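Local coordinates for teichoic acid biosynthesis protein F (Staphylococcus epidermidis, PDB 3L7I) that probably takes part in building a cell-wall polymer and has two Rossmann-like domains in a GT-B-type arrangement, at residues 381-392 with 400-411. Residues are numbered along the deposited sequence; the frame is centred on the assembly and turned at random.
Sequences PNYRYIWSFKNP and SAEKVKRNSAEY
Trp-387 and Val-404 sit at the middle of a parallel strand pairing in which 384-389 and 402-405 run 33° apart. Four backbone hydrogen bonds join the strands, starting with Glu-402 N to Tyr-385 O and including Val-404 N to Trp-387 O at 2.8 Å; a fifth, from Arg-406 N just past the second strand to Phe-389 O, continues the pattern. The tight part lies on the face that carries Ile-386, Ser-388 and Val-404. Val-404 splits its branches there: CG1 meets Ile-386 CG2 at 3.8 Å, while CG2, placed between its own backbone N and carbonyl carbon, packs on Ser-388 CB, also at 3.8 Å. Ser-388 OG reaches the edge of the Tyr-411 ring near CE1, and its polar need is met by Glu-358. Arg-406 CA lies over one face of that same ring, offset toward the rim.

The same face loosens and turns to solvent at its Glu-402 end, where Glu-402 is exposed and Arg-384 partly so. Arg-384 NH1 and Glu-402 OE1 form a salt bridge of 2.9 Å, but the N-H...O angle of 128° makes the hydrogen bond weak, and the guanidinium and carboxylate planes stand 77° apart. Ile-386 CD1 covers one guanidinium face, and Glu-417 takes NH2.

On the opposite face, Lys-403 lays CB against the edge of the buried Phe-389 ring, 3.7 Å from CE2, then bends at its last torsion to bring NZ 2.8 Å from Pro-392 O, above the carbonyl plane rather than on a lone pair.

Strand 402-405 is an edge strand, within this chain, of the parallel sheet, so 384-389 is held between it and strand 354-358. Helix 367-379 packs on the Tyr-385 and Trp-387 face, whereas the chain leaving 402-405 turns at Lys-405 to Ser-408 into helix 409-417, whose Tyr-411 turns a ring edge to Ser-388.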
# COMPACT_ATOMS: atom_id res chain seq x y z
N PRO A 381 -35.61 27.37 22.30
CA PRO A 381 -35.36 27.86 20.94
C PRO A 381 -33.89 27.95 20.62
O PRO A 381 -33.54 27.98 19.44
CB PRO A 381 -35.94 29.28 20.97
CG PRO A 381 -36.73 29.37 22.21
CD PRO A 381 -36.08 28.46 23.18
N ASN A 382 -33.03 28.00 21.64
CA ASN A 382 -31.65 28.38 21.41
C ASN A 382 -30.65 27.21 21.31
O ASN A 382 -29.45 27.39 21.48
CB ASN A 382 -31.19 29.43 22.43
CG ASN A 382 -32.13 30.65 22.48
OD1 ASN A 382 -32.69 31.07 21.46
ND2 ASN A 382 -32.31 31.21 23.68
N TYR A 383 -31.15 26.02 21.00
CA TYR A 383 -30.25 24.90 20.73
C TYR A 383 -30.05 24.74 19.22
O TYR A 383 -30.86 25.23 18.43
CB TYR A 383 -30.81 23.61 21.30
CG TYR A 383 -30.77 23.49 22.80
CD1 TYR A 383 -31.83 22.92 23.48
CD2 TYR A 383 -29.67 23.92 23.53
CE1 TYR A 383 -31.81 22.78 24.85
CE2 TYR A 383 -29.64 23.78 24.91
CZ TYR A 383 -30.72 23.21 25.57
OH TYR A 383 -30.74 23.06 26.94
N ARG A 384 -28.97 24.07 18.82
CA ARG A 384 -28.78 23.77 17.40
C ARG A 384 -29.62 22.54 17.02
O ARG A 384 -29.28 21.41 17.38
CB ARG A 384 -27.30 23.58 17.05
CG ARG A 384 -27.05 23.43 15.54
CD ARG A 384 -25.63 23.82 15.11
NE ARG A 384 -24.72 22.68 14.97
CZ ARG A 384 -24.35 22.14 13.80
NH1 ARG A 384 -24.83 22.62 12.65
NH2 ARG A 384 -23.52 21.11 13.78
N TYR A 385 -30.73 22.76 16.32
CA TYR A 385 -31.55 21.66 15.83
C TYR A 385 -31.21 21.26 14.39
O TYR A 385 -31.14 22.11 13.48
CB TYR A 385 -33.03 22.00 15.97
CG TYR A 385 -33.44 22.19 17.41
CD1 TYR A 385 -33.79 21.11 18.21
CD2 TYR A 385 -33.47 23.46 17.98
CE1 TYR A 385 -34.16 21.28 19.54
CE2 TYR A 385 -33.85 23.65 19.30
CZ TYR A 385 -34.19 22.56 20.08
OH TYR A 385 -34.56 22.75 21.40
N ILE A 386 -30.99 19.96 14.20
CA ILE A 386 -30.67 19.41 12.89
C ILE A 386 -31.64 18.29 12.53
O ILE A 386 -31.90 17.41 13.35
CB ILE A 386 -29.23 18.89 12.87
CG1 ILE A 386 -28.28 20.03 13.20
CG2 ILE A 386 -28.89 18.35 11.50
CD1 ILE A 386 -26.87 19.60 13.60
N TRP A 387 -32.19 18.33 11.32
CA TRP A 387 -32.99 17.20 10.79
C TRP A 387 -32.29 16.47 9.62
O TRP A 387 -31.71 17.09 8.73
CB TRP A 387 -34.38 17.67 10.36
CG TRP A 387 -35.40 17.62 11.47
CD1 TRP A 387 -35.60 18.55 12.47
CD2 TRP A 387 -36.35 16.59 11.71
NE1 TRP A 387 -36.61 18.15 13.30
CE2 TRP A 387 -37.09 16.95 12.86
CE3 TRP A 387 -36.67 15.40 11.05
CZ2 TRP A 387 -38.10 16.16 13.37
CZ3 TRP A 387 -37.68 14.62 11.55
CH2 TRP A 387 -38.38 15.00 12.71
N SER A 388 -32.35 15.15 9.63
CA SER A 388 -31.72 14.36 8.58
C SER A 388 -32.79 13.77 7.68
O SER A 388 -33.75 13.21 8.19
CB SER A 388 -30.88 13.27 9.22
OG SER A 388 -30.92 12.07 8.47
N PHE A 389 -32.64 13.90 6.36
CA PHE A 389 -33.62 13.39 5.37
C PHE A 389 -32.91 12.68 4.22
O PHE A 389 -31.71 12.85 4.05
CB PHE A 389 -34.46 14.54 4.76
CG PHE A 389 -35.20 15.34 5.78
CD1 PHE A 389 -36.41 14.90 6.28
CD2 PHE A 389 -34.68 16.53 6.26
CE1 PHE A 389 -37.09 15.62 7.22
CE2 PHE A 389 -35.36 17.25 7.22
CZ PHE A 389 -36.58 16.78 7.69
N LYS A 390 -33.63 11.90 3.42
CA LYS A 390 -33.02 11.33 2.23
C LYS A 390 -32.94 12.42 1.20
O LYS A 390 -31.97 12.54 0.48
CB LYS A 390 -33.84 10.18 1.66
CG LYS A 390 -34.03 9.05 2.62
CD LYS A 390 -34.52 7.83 1.88
CE LYS A 390 -35.53 7.02 2.71
NZ LYS A 390 -36.54 6.28 1.84
N ASN A 391 -33.99 13.23 1.15
CA ASN A 391 -34.08 14.32 0.18
C ASN A 391 -34.57 15.60 0.82
O ASN A 391 -35.74 15.93 0.74
CB ASN A 391 -35.01 13.91 -0.96
CG ASN A 391 -34.46 12.73 -1.75
OD1 ASN A 391 -33.37 12.82 -2.33
ND2 ASN A 391 -35.21 11.63 -1.78
N PRO A 392 -33.66 16.34 1.46
CA PRO A 392 -33.97 17.53 2.25
C PRO A 392 -34.73 18.63 1.51
O PRO A 392 -35.48 19.35 2.15
CB PRO A 392 -32.60 18.04 2.67
CG PRO A 392 -31.76 16.81 2.72
CD PRO A 392 -32.23 15.98 1.56
N SER A 400 -36.26 26.57 13.68
CA SER A 400 -34.88 27.01 13.53
C SER A 400 -33.92 25.94 13.04
O SER A 400 -32.72 26.17 12.96
CB SER A 400 -34.36 27.55 14.86
OG SER A 400 -34.25 26.51 15.82
N ALA A 401 -34.44 24.76 12.73
CA ALA A 401 -33.57 23.63 12.40
C ALA A 401 -32.91 23.81 11.04
O ALA A 401 -33.51 24.43 10.13
CB ALA A 401 -34.35 22.33 12.44
N GLU A 402 -31.69 23.29 10.90
CA GLU A 402 -31.08 23.16 9.59
C GLU A 402 -31.23 21.72 9.18
O GLU A 402 -31.27 20.83 10.04
CB GLU A 402 -29.61 23.56 9.60
CG GLU A 402 -28.89 23.20 10.87
CD GLU A 402 -27.36 23.14 10.69
OE1 GLU A 402 -26.67 24.14 11.06
OE2 GLU A 402 -26.85 22.10 10.19
N LYS A 403 -31.35 21.47 7.88
CA LYS A 403 -31.49 20.08 7.43
C LYS A 403 -30.30 19.52 6.64
O LYS A 403 -29.70 20.23 5.83
CB LYS A 403 -32.82 19.85 6.69
CG LYS A 403 -33.53 21.05 6.07
CD LYS A 403 -34.98 20.69 5.81
CE LYS A 403 -35.70 21.70 4.97
NZ LYS A 403 -35.16 21.76 3.59
N VAL A 404 -29.94 18.26 6.91
CA VAL A 404 -28.86 17.58 6.20
C VAL A 404 -29.31 16.39 5.33
O VAL A 404 -30.35 15.78 5.59
CB VAL A 404 -27.84 17.02 7.17
CG1 VAL A 404 -27.30 18.11 8.04
CG2 VAL A 404 -28.49 15.94 8.01
N LYS A 405 -28.51 16.05 4.33
CA LYS A 405 -28.77 14.90 3.47
C LYS A 405 -28.03 13.63 3.95
O LYS A 405 -26.87 13.67 4.38
CB LYS A 405 -28.41 15.24 2.02
CG LYS A 405 -28.67 14.14 1.03
CD LYS A 405 -28.62 14.63 -0.40
CE LYS A 405 -29.06 13.54 -1.37
NZ LYS A 405 -28.69 13.85 -2.78
N ARG A 406 -28.68 12.48 3.87
CA ARG A 406 -28.04 11.27 4.34
C ARG A 406 -26.76 10.99 3.58
O ARG A 406 -26.71 11.15 2.37
CB ARG A 406 -28.98 10.09 4.20
CG ARG A 406 -29.64 9.72 5.48
CD ARG A 406 -30.56 8.58 5.24
NE ARG A 406 -30.89 7.91 6.50
CZ ARG A 406 -30.77 6.61 6.70
NH1 ARG A 406 -31.11 6.09 7.88
NH2 ARG A 406 -30.33 5.83 5.71
N ASN A 407 -25.72 10.59 4.29
CA ASN A 407 -24.46 10.21 3.67
C ASN A 407 -23.64 11.33 3.10
O ASN A 407 -22.77 11.11 2.25
CB ASN A 407 -24.69 9.18 2.59
CG ASN A 407 -24.60 7.80 3.13
OD1 ASN A 407 -23.55 7.14 2.99
ND2 ASN A 407 -25.66 7.35 3.82
N SER A 408 -23.91 12.54 3.56
CA SER A 408 -23.18 13.71 3.13
C SER A 408 -22.27 14.15 4.26
O SER A 408 -22.40 13.70 5.40
CB SER A 408 -24.14 14.82 2.71
OG SER A 408 -24.90 15.25 3.81
N ALA A 409 -21.32 15.02 3.95
CA ALA A 409 -20.37 15.44 4.97
C ALA A 409 -21.14 15.99 6.18
O ALA A 409 -20.82 15.68 7.33
CB ALA A 409 -19.43 16.46 4.41
N GLU A 410 -22.18 16.77 5.89
CA GLU A 410 -22.94 17.45 6.93
C GLU A 410 -23.69 16.46 7.78
O GLU A 410 -23.90 16.70 8.97
CB GLU A 410 -23.92 18.45 6.33
CG GLU A 410 -23.30 19.72 5.79
CD GLU A 410 -22.91 19.62 4.33
OE1 GLU A 410 -22.77 18.49 3.80
OE2 GLU A 410 -22.74 20.70 3.70
N TYR A 411 -24.12 15.37 7.16
CA TYR A 411 -24.82 14.28 7.84
C TYR A 411 -23.90 13.69 8.89
O TYR A 411 -24.26 13.59 10.05
CB TYR A 411 -25.23 13.21 6.83
CG TYR A 411 -25.94 11.98 7.40
CD1 TYR A 411 -27.25 12.05 7.85
CD2 TYR A 411 -25.31 10.74 7.42
CE1 TYR A 411 -27.89 10.95 8.33
CE2 TYR A 411 -25.96 9.62 7.91
CZ TYR A 411 -27.26 9.73 8.35
OH TYR A 411 -27.94 8.63 8.84